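PDB 2IX4: 3-oxoacyl-[acyl-carrier-protein] synthase, mitochondrial from Arabidopsis thaliana, which catalyses the condensation steps of mitochondrial fatty acid synthesis, adding two carbons from malonyl-ACP to a growing acyl chain with release of carbon dioxide. Local coordinates for residues A272-Y277 / L426-I431; G295-M300 / I335-S340; I314-A319 / R410-N415; T347-S352 / M399-S404; G379-T384 / K405-R410. One frame throughout, in Å; residues are numbered along the deposited sequence.

Contact 1: A272-Y277 / L426-I431; sequences AELCGY and LLFASI
A classic beta bulge interrupts this antiparallel strand pair, where C275 and G276 both face L427. The carbonyl oxygen L427 O takes two bonds, from C275 N at 2.8 Å and from G276 N at 3.1 Å. The second is the more bent, with an N-H...O angle of 139°, on an in-plane lone pair. L427 N donates back to G276 O at 2.8 Å. Before the bulge, E273 and A429 form a hydrogen-bonded pair, and E273 N reaches A429 O at 2.7 Å in a nearly straight line. The two strands lie in the mixed sheet of the thiolase-like fold, where 422-429 sits between 272-281 and 411-418. L274 and F428 share one face of this sheet. The F428 ring stands beside L274, with CE2 3.6 Å from L274 CG, and helix 181-195 and helix 364-378 pack around the pair. On the same face, L426 CD2 lies 3.7 Å from Y277 CD1, side by side. At the bulge, C275 SG touches A429 CB, on the face opposite F428. The extended E273 chain (chi1 -180°) passes I431 CD1 at about a right angle. A water links its OE1 to S430 O, and R2, outside the segments, forms a salt bridge with OE1.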
# COMPACT_ATOMS: atom_id res chain seq x y z
N ALA A 272 4.76 24.89 -7.23
CA ALA A 272 5.36 24.27 -8.40
C ALA A 272 4.35 23.36 -9.10
O ALA A 272 3.27 23.11 -8.56
CB ALA A 272 6.60 23.46 -8.00
N GLU A 273 4.71 22.88 -10.28
CA GLU A 273 3.93 21.87 -10.99
C GLU A 273 4.64 20.53 -10.85
O GLU A 273 5.87 20.46 -10.88
CB GLU A 273 3.79 22.25 -12.47
CG GLU A 273 2.98 21.25 -13.30
CD GLU A 273 2.93 21.58 -14.79
OE1 GLU A 273 3.65 22.50 -15.24
OE2 GLU A 273 2.16 20.92 -15.51
N LEU A 274 3.86 19.46 -10.69
CA LEU A 274 4.41 18.11 -10.75
C LEU A 274 4.31 17.64 -12.20
O LEU A 274 3.22 17.44 -12.73
CB LEU A 274 3.66 17.16 -9.81
CG LEU A 274 4.41 15.92 -9.33
CD1 LEU A 274 3.71 15.34 -8.11
CD2 LEU A 274 4.57 14.85 -10.41
N CYS A 275 5.47 17.48 -12.84
CA CYS A 275 5.57 17.26 -14.28
C CYS A 275 5.95 15.84 -14.68
O CYS A 275 5.75 15.43 -15.82
CB CYS A 275 6.59 18.23 -14.90
SG CYS A 275 6.16 19.97 -14.71
N GLY A 276 6.51 15.09 -13.73
CA GLY A 276 6.99 13.75 -14.02
C GLY A 276 6.85 12.80 -12.85
O GLY A 276 7.16 13.16 -11.72
N TYR A 277 6.37 11.60 -13.15
CA TYR A 277 6.25 10.52 -12.18
C TYR A 277 6.76 9.24 -12.85
O TYR A 277 6.00 8.49 -13.45
CB TYR A 277 4.80 10.39 -11.71
CG TYR A 277 4.45 9.19 -10.83
CD1 TYR A 277 5.31 8.74 -9.83
CD2 TYR A 277 3.22 8.54 -10.99
CE1 TYR A 277 4.97 7.64 -9.02
CE2 TYR A 277 2.87 7.46 -10.19
CZ TYR A 277 3.74 7.02 -9.21
OH TYR A 277 3.38 5.95 -8.42
N LEU A 426 10.16 11.60 -8.91
CA LEU A 426 9.22 12.71 -9.04
C LEU A 426 9.92 13.94 -9.57
O LEU A 426 10.96 14.34 -9.04
CB LEU A 426 8.55 13.03 -7.69
CG LEU A 426 7.69 11.96 -7.01
CD1 LEU A 426 7.26 12.43 -5.63
CD2 LEU A 426 6.47 11.59 -7.86
N LEU A 427 9.36 14.55 -10.61
CA LEU A 427 9.96 15.73 -11.23
C LEU A 427 9.03 16.94 -11.14
O LEU A 427 7.91 16.93 -11.67
CB LEU A 427 10.38 15.45 -12.68
CG LEU A 427 11.03 16.56 -13.51
CD1 LEU A 427 12.22 17.20 -12.78
CD2 LEU A 427 11.47 16.03 -14.86
N PHE A 428 9.51 17.97 -10.46
CA PHE A 428 8.77 19.21 -10.26
C PHE A 428 9.39 20.33 -11.08
O PHE A 428 10.58 20.30 -11.40
CB PHE A 428 8.76 19.61 -8.79
CG PHE A 428 8.12 18.59 -7.89
CD1 PHE A 428 8.87 17.54 -7.36
CD2 PHE A 428 6.78 18.69 -7.56
CE1 PHE A 428 8.28 16.59 -6.53
CE2 PHE A 428 6.18 17.75 -6.72
CZ PHE A 428 6.94 16.70 -6.21
N ALA A 429 8.58 21.33 -11.43
CA ALA A 429 9.04 22.50 -12.15
C ALA A 429 8.27 23.73 -11.70
O ALA A 429 7.13 23.62 -11.27
CB ALA A 429 8.89 22.30 -13.65
N SER A 430 8.91 24.90 -11.79
CA SER A 430 8.21 26.16 -11.54
C SER A 430 7.16 26.39 -12.63
O SER A 430 7.30 25.88 -13.75
CB SER A 430 9.19 27.33 -11.48
OG SER A 430 9.89 27.46 -12.71
N ILE A 431 6.12 27.15 -12.31
CA ILE A 431 4.99 27.33 -13.23
C ILE A 431 4.54 28.80 -13.30
O ILE A 431 4.10 29.27 -14.35
CB ILE A 431 3.81 26.36 -12.87
CG1 ILE A 431 2.71 26.41 -13.94
CG2 ILE A 431 3.27 26.64 -11.47
CD1 ILE A 431 1.76 25.22 -13.90
OXT ILE A 431 4.64 29.55 -12.33
O HOH W 1 6.03 24.24 -15.49

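Contact 2: G295-M300 / I335-S340; sequences GAVLAM and IKTVFS
This is apolar side-chain packing between two helices, 294-307 and 325-339, beside the C-terminal strands of the sheet. Their short segments run at 38° to each other with axes 9.3 Å apart. No hydrogen bond joins them. V338 CG2 is at the centre of the packing. It rests 3.9 Å from V297 CA and meets V297 CG1, the two valines sliding past each other in opposite directions. The same methyl touches M300 CE at 3.8 Å. The other branch of V297, CG2, meets T337 CB at 4.0 Å, the side chains crossing at about a right angle. T337 OG1 turns to its own helix and bonds R333 O. The bond from CA to CB of M300 points toward the second helix. The bend at M300 chi3 (-83°) turns CE back between V338 CG2 and I335 N. M300 SD lies obliquely to the F339 ring, 4.2 Å from F339 CE1. V338 CG1 lies over one face of that ring. A334 also packs on V297 and M300, and M413 and N415 touch M300 from the sheet. The sulfur and ring make a Met-aromatic contact in the helical layer packed on the mixed sheet, as known in the thiolase-like fold.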
# COMPACT_ATOMS: atom_id res chain seq x y z
N GLY A 295 17.41 0.25 -13.00
CA GLY A 295 16.11 0.61 -12.44
C GLY A 295 16.01 2.10 -12.15
O GLY A 295 15.03 2.75 -12.53
N ALA A 296 17.04 2.63 -11.49
CA ALA A 296 17.11 4.06 -11.19
C ALA A 296 17.20 4.90 -12.47
O ALA A 296 16.59 5.96 -12.55
CB ALA A 296 18.29 4.34 -10.28
N VAL A 297 17.95 4.41 -13.46
CA VAL A 297 18.04 5.05 -14.78
C VAL A 297 16.65 5.14 -15.44
O VAL A 297 16.24 6.21 -15.90
CB VAL A 297 19.05 4.33 -15.72
CG1 VAL A 297 18.92 4.83 -17.16
CG2 VAL A 297 20.48 4.50 -15.23
N LEU A 298 15.94 4.01 -15.45
CA LEU A 298 14.60 3.95 -16.03
C LEU A 298 13.63 4.92 -15.37
O LEU A 298 12.90 5.63 -16.05
CB LEU A 298 14.05 2.52 -15.98
CG LEU A 298 14.60 1.53 -17.01
CD1 LEU A 298 14.08 0.12 -16.73
CD2 LEU A 298 14.23 1.95 -18.43
N ALA A 299 13.64 4.94 -14.04
CA ALA A 299 12.74 5.80 -13.27
C ALA A 299 12.97 7.28 -13.57
O ALA A 299 12.01 8.04 -13.75
CB ALA A 299 12.88 5.52 -11.78
N MET A 300 14.24 7.68 -13.62
CA MET A 300 14.62 9.07 -13.93
C MET A 300 14.30 9.44 -15.38
O MET A 300 13.78 10.52 -15.65
CB MET A 300 16.11 9.29 -13.62
CG MET A 300 16.44 9.33 -12.14
SD MET A 300 18.13 9.87 -11.80
CE MET A 300 19.04 8.34 -12.02
N ILE A 335 22.94 8.45 -11.99
CA ILE A 335 22.89 9.90 -12.24
C ILE A 335 23.87 10.29 -13.35
O ILE A 335 23.56 11.12 -14.20
CB ILE A 335 23.11 10.73 -10.94
CG1 ILE A 335 21.94 10.53 -9.98
CG2 ILE A 335 23.29 12.22 -11.26
CD1 ILE A 335 22.19 11.03 -8.56
N LYS A 336 25.05 9.67 -13.35
CA LYS A 336 26.02 9.84 -14.43
C LYS A 336 25.49 9.37 -15.78
O LYS A 336 25.77 10.00 -16.81
CB LYS A 336 27.34 9.12 -14.12
CG LYS A 336 28.54 10.04 -13.95
CD LYS A 336 29.85 9.27 -13.81
CE LYS A 336 30.36 8.77 -15.16
NZ LYS A 336 31.73 8.17 -15.06
N THR A 337 24.74 8.27 -15.79
CA THR A 337 24.20 7.70 -17.02
C THR A 337 23.07 8.56 -17.60
O THR A 337 22.99 8.76 -18.82
CB THR A 337 23.72 6.24 -16.80
OG1 THR A 337 24.82 5.43 -16.37
CG2 THR A 337 23.15 5.64 -18.09
N VAL A 338 22.22 9.09 -16.73
CA VAL A 338 21.07 9.88 -17.16
C VAL A 338 21.48 11.29 -17.63
O VAL A 338 20.97 11.79 -18.63
CB VAL A 338 19.99 9.97 -16.05
CG1 VAL A 338 18.90 10.97 -16.40
CG2 VAL A 338 19.39 8.59 -15.80
N PHE A 339 22.39 11.91 -16.90
CA PHE A 339 22.74 13.30 -17.14
C PHE A 339 24.07 13.50 -17.87
O PHE A 339 24.35 14.59 -18.38
CB PHE A 339 22.69 14.09 -15.83
CG PHE A 339 21.32 14.12 -15.20
CD1 PHE A 339 20.99 13.25 -14.16
CD2 PHE A 339 20.35 15.01 -15.66
CE1 PHE A 339 19.72 13.27 -13.59
CE2 PHE A 339 19.08 15.04 -15.09
CZ PHE A 339 18.76 14.17 -14.05
N SER A 340 24.87 12.43 -17.95
CA SER A 340 26.19 12.44 -18.60
C SER A 340 26.94 13.78 -18.48
O SER A 340 27.36 14.15 -17.38
CB SER A 340 26.09 11.97 -20.06
OG SER A 340 25.17 12.75 -20.80

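Contact 3: I314-A319 / R410-N415; sequences IDYVNA and RTAMSN. With K (potassium ion), chain D.
The potassium ion is gripped by oxygens from both segments. N318 gives two of them, its backbone O and its side-chain OD1. S414 OG lies 3.0 Å from the potassium, and N415 O is nearer, at 2.6 Å. A319 O is a longer ligand, and E368 completes the site. The anti placement of N318 CG to its backbone N (chi1 -174°) sends OD1 to the ion. N318 ND2 donates to Y316 OH, 26° out of the amide plane, so both ends of the amide are engaged; that hydroxyl also bonds S351 OG. The site lies where strand 316-318 runs out beside parallel strand 411-418 of the thiolase-like sheet, close to H320, a predicted active-site residue. Backbone bonds alternate: M413 N to Y316 O, N318 N to M413 O, then N415 N to N318 O. At the other end, R410 N reaches D315 OD2 at 2.7 Å, nearly straight and on the anti lone pair. The D315 carboxylate meets the R410 guanidinium across one of its faces, the planes 67° apart. D315 OD1 is 3.1 Å from R410 NH1, and this salt bridge rests on charge alone. T411 OG1 accepts a bond from D315 N and also bonds Q313 O.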
# COMPACT_ATOMS: atom_id res chain seq x y z
N ILE A 314 17.57 19.99 -16.07
CA ILE A 314 17.32 19.68 -14.67
C ILE A 314 18.34 20.38 -13.77
O ILE A 314 19.55 20.15 -13.88
CB ILE A 314 17.29 18.15 -14.40
CG1 ILE A 314 16.27 17.45 -15.30
CG2 ILE A 314 17.01 17.85 -12.92
CD1 ILE A 314 14.85 18.01 -15.25
N ASP A 315 17.84 21.25 -12.90
CA ASP A 315 18.70 22.08 -12.06
C ASP A 315 19.17 21.37 -10.80
O ASP A 315 20.35 21.47 -10.43
CB ASP A 315 17.98 23.38 -11.69
CG ASP A 315 17.79 24.31 -12.88
OD1 ASP A 315 18.51 24.16 -13.89
OD2 ASP A 315 16.93 25.20 -12.80
N TYR A 316 18.27 20.64 -10.14
CA TYR A 316 18.57 19.99 -8.86
C TYR A 316 18.01 18.57 -8.77
O TYR A 316 16.88 18.31 -9.15
CB TYR A 316 18.07 20.84 -7.69
CG TYR A 316 18.19 20.16 -6.34
CD1 TYR A 316 19.44 19.81 -5.82
CD2 TYR A 316 17.06 19.85 -5.58
CE1 TYR A 316 19.56 19.17 -4.59
CE2 TYR A 316 17.17 19.21 -4.35
CZ TYR A 316 18.42 18.87 -3.86
OH TYR A 316 18.55 18.24 -2.64
N VAL A 317 18.84 17.66 -8.27
CA VAL A 317 18.41 16.29 -7.99
C VAL A 317 18.58 16.00 -6.50
O VAL A 317 19.69 16.07 -5.96
CB VAL A 317 19.19 15.25 -8.84
CG1 VAL A 317 18.89 13.82 -8.38
CG2 VAL A 317 18.87 15.40 -10.32
N ASN A 318 17.48 15.71 -5.82
CA ASN A 318 17.54 15.21 -4.46
C ASN A 318 17.65 13.69 -4.52
O ASN A 318 16.66 13.00 -4.78
CB ASN A 318 16.33 15.68 -3.64
CG ASN A 318 16.43 15.29 -2.17
OD1 ASN A 318 16.15 14.15 -1.80
ND2 ASN A 318 16.81 16.24 -1.32
N ALA A 319 18.86 13.18 -4.31
CA ALA A 319 19.16 11.75 -4.45
C ALA A 319 18.51 10.92 -3.34
O ALA A 319 18.21 11.45 -2.26
CB ALA A 319 20.67 11.53 -4.46
N ARG A 410 14.70 25.89 -11.36
CA ARG A 410 13.43 25.87 -12.09
C ARG A 410 12.87 24.45 -12.20
O ARG A 410 11.66 24.27 -12.38
CB ARG A 410 13.55 26.55 -13.46
CG ARG A 410 14.48 25.88 -14.45
CD ARG A 410 15.03 26.89 -15.45
NE ARG A 410 15.86 26.25 -16.47
CZ ARG A 410 17.19 26.19 -16.44
NH1 ARG A 410 17.87 26.73 -15.43
NH2 ARG A 410 17.85 25.58 -17.42
N THR A 411 13.74 23.46 -12.07
CA THR A 411 13.35 22.06 -12.11
C THR A 411 14.07 21.27 -11.00
O THR A 411 15.27 21.43 -10.79
CB THR A 411 13.69 21.41 -13.47
OG1 THR A 411 15.04 21.71 -13.82
CG2 THR A 411 12.77 21.95 -14.56
N ALA A 412 13.31 20.43 -10.30
CA ALA A 412 13.86 19.60 -9.23
C ALA A 412 13.31 18.18 -9.31
O ALA A 412 12.09 17.98 -9.39
CB ALA A 412 13.56 20.20 -7.86
N MET A 413 14.21 17.20 -9.30
CA MET A 413 13.84 15.79 -9.37
C MET A 413 14.20 15.08 -8.07
O MET A 413 15.26 15.33 -7.49
CB MET A 413 14.53 15.12 -10.57
CG MET A 413 14.29 13.62 -10.71
SD MET A 413 15.17 12.87 -12.09
CE MET A 413 14.09 13.29 -13.45
N SER A 414 13.32 14.19 -7.61
CA SER A 414 13.53 13.46 -6.36
C SER A 414 13.37 11.95 -6.57
O SER A 414 12.31 11.48 -6.98
CB SER A 414 12.56 13.95 -5.28
OG SER A 414 12.84 13.35 -4.03
N ASN A 415 14.43 11.20 -6.28
CA ASN A 415 14.45 9.74 -6.41
C ASN A 415 14.09 9.04 -5.09
O ASN A 415 14.53 9.47 -4.02
CB ASN A 415 15.83 9.27 -6.85
CG ASN A 415 16.21 9.74 -8.24
OD1 ASN A 415 15.35 10.16 -9.02
ND2 ASN A 415 17.49 9.67 -8.55
K K D . 15.00 11.74 -2.79

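Contact 4: T347-S352 / M399-S404; sequences TLAFSS and MPLTTS
The aromatic and apolar contacts centre on F350, whose ring lies under P400. P400 CA sits over one ring face, 3.9 Å from the centroid and 21° off the normal, a CH-pi contact. This CA is offset toward the rim, and P400 CB lies 3.7 Å from F350 CE1. The ring and the pyrrolidine are set obliquely to each other. With chi1 at 67°, F350 CG stands between the backbone N and the carbonyl carbon. This placement swings the ring end to P400, although the bond from CA to CB points away from the loop. The peptide joining M399 to P400 also borders the ring, with P400 N 3.5 Å from F350 CZ. F398 meets the ring as well, and V317 packs on it from strand 316-318. A smaller apolar contact joins L401 CD1 to A349 CB at 4.1 Å.

The polar contacts run through the backbone. L401 N donates to F350 O at 2.8 Å, nearly straight at 166°. A water bridges the segments: it accepts from F350 N at 3.0 Å and donates to M399 O at 2.7 Å, with a longer bond to L348 O. Beyond the pair, S351 OG bonds Y316 OH and P382 O.

The strand 349-351 is a neighbour of 316-318 in the thiolase-like sheet, and the loop 399-404 has no regular structure. Across this contact one direct bond holds F350 O and one water holds F350 N, so both backbone polar atoms of F350 are satisfied, while its ring face packs against the proline.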
# COMPACT_ATOMS: atom_id res chain seq x y z
N THR A 347 27.75 20.97 -13.72
CA THR A 347 26.58 21.84 -13.91
C THR A 347 25.40 21.39 -13.05
O THR A 347 24.72 22.22 -12.44
CB THR A 347 26.16 21.92 -15.39
OG1 THR A 347 27.30 22.25 -16.20
CG2 THR A 347 25.08 22.97 -15.60
N LEU A 348 25.15 20.08 -13.01
CA LEU A 348 24.05 19.53 -12.23
C LEU A 348 24.34 19.60 -10.73
O LEU A 348 25.39 19.14 -10.27
CB LEU A 348 23.75 18.08 -12.64
CG LEU A 348 22.69 17.31 -11.83
CD1 LEU A 348 21.27 17.79 -12.13
CD2 LEU A 348 22.80 15.81 -12.09
N ALA A 349 23.40 20.19 -9.99
CA ALA A 349 23.45 20.20 -8.53
C ALA A 349 22.70 18.99 -8.01
O ALA A 349 21.56 18.74 -8.41
CB ALA A 349 22.85 21.48 -7.98
N PHE A 350 23.33 18.23 -7.12
CA PHE A 350 22.66 17.12 -6.46
C PHE A 350 23.15 16.90 -5.04
O PHE A 350 24.31 17.16 -4.72
CB PHE A 350 22.75 15.83 -7.30
CG PHE A 350 24.13 15.27 -7.42
CD1 PHE A 350 24.54 14.23 -6.60
CD2 PHE A 350 25.02 15.77 -8.37
CE1 PHE A 350 25.82 13.70 -6.71
CE2 PHE A 350 26.30 15.24 -8.49
CZ PHE A 350 26.70 14.21 -7.66
N SER A 351 22.25 16.44 -4.19
CA SER A 351 22.56 16.15 -2.80
C SER A 351 21.60 15.11 -2.25
O SER A 351 20.53 14.88 -2.82
CB SER A 351 22.48 17.42 -1.95
OG SER A 351 21.16 17.96 -1.96
N SER A 352 21.99 14.48 -1.14
CA SER A 352 21.06 13.69 -0.34
C SER A 352 20.89 14.36 1.02
O SER A 352 21.87 14.73 1.67
CB SER A 352 21.56 12.26 -0.15
OG SER A 352 20.74 11.59 0.79
N MET A 399 30.27 15.96 -8.34
CA MET A 399 30.38 15.98 -6.89
C MET A 399 29.07 16.44 -6.24
O MET A 399 28.48 17.42 -6.68
CB MET A 399 31.52 16.94 -6.49
CG MET A 399 31.86 17.00 -5.01
SD MET A 399 32.62 15.49 -4.37
CE MET A 399 34.26 15.55 -5.10
N PRO A 400 28.61 15.72 -5.19
CA PRO A 400 27.42 16.17 -4.48
C PRO A 400 27.68 17.45 -3.69
O PRO A 400 28.82 17.70 -3.29
CB PRO A 400 27.12 15.01 -3.52
CG PRO A 400 28.44 14.34 -3.32
CD PRO A 400 29.15 14.47 -4.63
N LEU A 401 26.63 18.24 -3.47
CA LEU A 401 26.74 19.49 -2.72
C LEU A 401 27.07 19.22 -1.26
O LEU A 401 26.47 18.35 -0.64
CB LEU A 401 25.44 20.30 -2.80
CG LEU A 401 24.89 20.74 -4.16
CD1 LEU A 401 23.60 21.52 -3.96
CD2 LEU A 401 25.89 21.57 -4.96
N THR A 402 28.03 19.97 -0.72
CA THR A 402 28.44 19.83 0.68
C THR A 402 28.14 21.09 1.49
O THR A 402 28.34 21.13 2.70
CB THR A 402 29.94 19.45 0.81
OG1 THR A 402 30.74 20.44 0.15
CG2 THR A 402 30.21 18.09 0.18
N THR A 403 27.67 22.13 0.80
CA THR A 403 27.15 23.33 1.43
C THR A 403 25.81 23.67 0.78
O THR A 403 25.57 23.31 -0.38
CB THR A 403 28.10 24.54 1.29
OG1 THR A 403 28.39 24.78 -0.09
CG2 THR A 403 29.41 24.31 2.05
N SER A 404 24.93 24.35 1.52
CA SER A 404 23.68 24.85 0.96
C SER A 404 24.00 25.95 -0.04
O SER A 404 24.64 26.94 0.33
CB SER A 404 22.76 25.39 2.05
OG SER A 404 22.32 24.35 2.90
O HOH W 2 26.24 18.88 -7.14

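Contact 5: G379-T384 / K405-R410; sequences GVAPMT and KKMLVR
K406 and V380 are set obliquely on one face of a two-stranded antiparallel sheet. The lysine chain bends at chi2 (-68°) and chi3, so it curls back over the valine instead of running straight out. Its CD lies 3.6 Å from V380 CG2. The curl also brings K406 NZ to G379 O at 3.2 Å, a hydrogen bond that comes from above the carbonyl plane. M407 N binds the same oxygen at 3.0 Å, nearly straight at 173°. The two donors approach from opposite faces of the carbonyl plane. G379 is the first residue past helix 364-378 and has a positive phi; its carbonyl faces segment 405-410.

A381 and K405 lie on the other face as a hydrogen-bonded pair. A381 N donates to K405 O at 3.0 Å, and K405 N returns a bond to A381 O. M407 lies beside this pair. Its sulfur, SD, comes within 4.1 Å of A381 CB. Beyond the sulfur, the bend at chi3 turns CE away from A381 toward D315 O. M407 also packs on A349 of strand 349-351. V409 points toward 379-384, where its CG2 approaches G379 CA. Y316 of strand 316-318 touches V409, A381 and P382, while helix 18-26 meets V380 and P382.

This short antiparallel pair, closed over a long loop, links the end of helix 364-378 to the chain that enters strand 411-418. G379 O accepts two hydrogen bonds, one from a backbone N and one from a lysine ammonium, and the positive charge would probably strengthen the hold on that oxygen.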
# COMPACT_ATOMS: atom_id res chain seq x y z
N GLY A 379 14.96 28.92 -4.20
CA GLY A 379 16.20 29.04 -4.96
C GLY A 379 17.42 28.69 -4.11
O GLY A 379 18.44 29.38 -4.17
N VAL A 380 17.28 27.65 -3.30
CA VAL A 380 18.36 27.15 -2.44
C VAL A 380 18.35 25.63 -2.53
O VAL A 380 17.32 25.00 -2.32
CB VAL A 380 18.18 27.56 -0.95
CG1 VAL A 380 19.43 27.21 -0.14
CG2 VAL A 380 17.87 29.04 -0.81
N ALA A 381 19.50 25.05 -2.84
CA ALA A 381 19.64 23.60 -2.86
C ALA A 381 20.34 23.15 -1.58
O ALA A 381 21.40 23.68 -1.24
CB ALA A 381 20.41 23.15 -4.09
N PRO A 382 19.75 22.18 -0.86
CA PRO A 382 20.31 21.74 0.43
C PRO A 382 21.60 20.94 0.30
O PRO A 382 21.85 20.31 -0.74
CB PRO A 382 19.19 20.88 1.02
CG PRO A 382 18.43 20.39 -0.15
CD PRO A 382 18.51 21.45 -1.20
N MET A 383 22.41 20.96 1.35
CA MET A 383 23.68 20.25 1.40
C MET A 383 23.52 18.76 1.71
O MET A 383 22.49 18.34 2.23
CB MET A 383 24.60 20.88 2.45
CG MET A 383 24.14 20.67 3.90
SD MET A 383 25.16 21.54 5.10
CE MET A 383 24.46 23.19 5.02
N THR A 384 24.55 17.98 1.38
CA THR A 384 24.72 16.64 1.93
C THR A 384 25.66 16.78 3.12
O THR A 384 26.74 17.36 2.99
CB THR A 384 25.37 15.67 0.91
OG1 THR A 384 24.75 15.80 -0.36
CG2 THR A 384 25.24 14.23 1.39
N LYS A 405 23.58 25.79 -1.29
CA LYS A 405 23.93 26.79 -2.29
C LYS A 405 22.74 27.49 -2.94
O LYS A 405 21.81 26.85 -3.44
CB LYS A 405 24.92 26.22 -3.32
CG LYS A 405 24.35 25.73 -4.64
CD LYS A 405 25.49 25.30 -5.55
CE LYS A 405 25.20 25.58 -7.01
NZ LYS A 405 26.35 25.15 -7.86
N LYS A 406 22.78 28.82 -2.89
CA LYS A 406 21.86 29.66 -3.64
C LYS A 406 22.05 29.39 -5.12
O LYS A 406 23.18 29.31 -5.60
CB LYS A 406 22.12 31.14 -3.35
CG LYS A 406 21.60 31.65 -2.01
CD LYS A 406 20.07 31.67 -1.94
CE LYS A 406 19.45 32.67 -2.91
NZ LYS A 406 18.01 32.37 -3.19
N MET A 407 20.93 29.23 -5.83
CA MET A 407 20.92 29.03 -7.28
C MET A 407 19.48 29.07 -7.77
O MET A 407 18.56 28.75 -7.02
CB MET A 407 21.56 27.69 -7.66
CG MET A 407 20.91 26.46 -7.03
SD MET A 407 21.64 24.91 -7.57
CE MET A 407 21.01 24.79 -9.25
N LEU A 408 19.29 29.46 -9.03
CA LEU A 408 17.98 29.33 -9.66
C LEU A 408 17.67 27.85 -9.84
O LEU A 408 18.43 27.11 -10.48
CB LEU A 408 17.94 30.04 -11.02
CG LEU A 408 17.82 31.56 -11.04
CD1 LEU A 408 17.75 32.05 -12.48
CD2 LEU A 408 16.61 32.06 -10.25
N VAL A 409 16.58 27.41 -9.22
CA VAL A 409 16.09 26.04 -9.38
C VAL A 409 14.73 26.11 -10.05
O VAL A 409 13.72 26.39 -9.40
CB VAL A 409 15.99 25.28 -8.03
CG1 VAL A 409 15.63 23.82 -8.27
CG2 VAL A 409 17.29 25.37 -7.24
N ARG A 410 14.70 25.89 -11.36
CA ARG A 410 13.43 25.87 -12.09
C ARG A 410 12.87 24.45 -12.20
O ARG A 410 11.66 24.27 -12.38
CB ARG A 410 13.55 26.55 -13.46
CG ARG A 410 14.48 25.88 -14.45
CD ARG A 410 15.03 26.89 -15.45
NE ARG A 410 15.86 26.25 -16.47
CZ ARG A 410 17.19 26.19 -16.44
NH1 ARG A 410 17.87 26.73 -15.43
NH2 ARG A 410 17.85 25.58 -17.42

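Overall arrangement
Contact 1 closes the longest loop, joining strand 272-281 to the C-terminal strand 422-429, and the other four contacts nest inside it. Next along the chain, helix 294-307 opens contact 2 and strand 316-318 opens contact 3. Helix 325-339 then closes contact 2, so contacts 2 and 3 cross. Contact 4 opens at strand 349-351 and contact 5 at 379-384. Contact 4 closes at 399-404 and contact 5 at 405-410, so these two also cross. Both nest inside contact 3, which closes at 410-415 and shares R410 with contact 5. Contacts 1, 3 and 4 reach the same sheet; contact 2 packs helices beside it, and contact 5 ties in the end of helix 364-378.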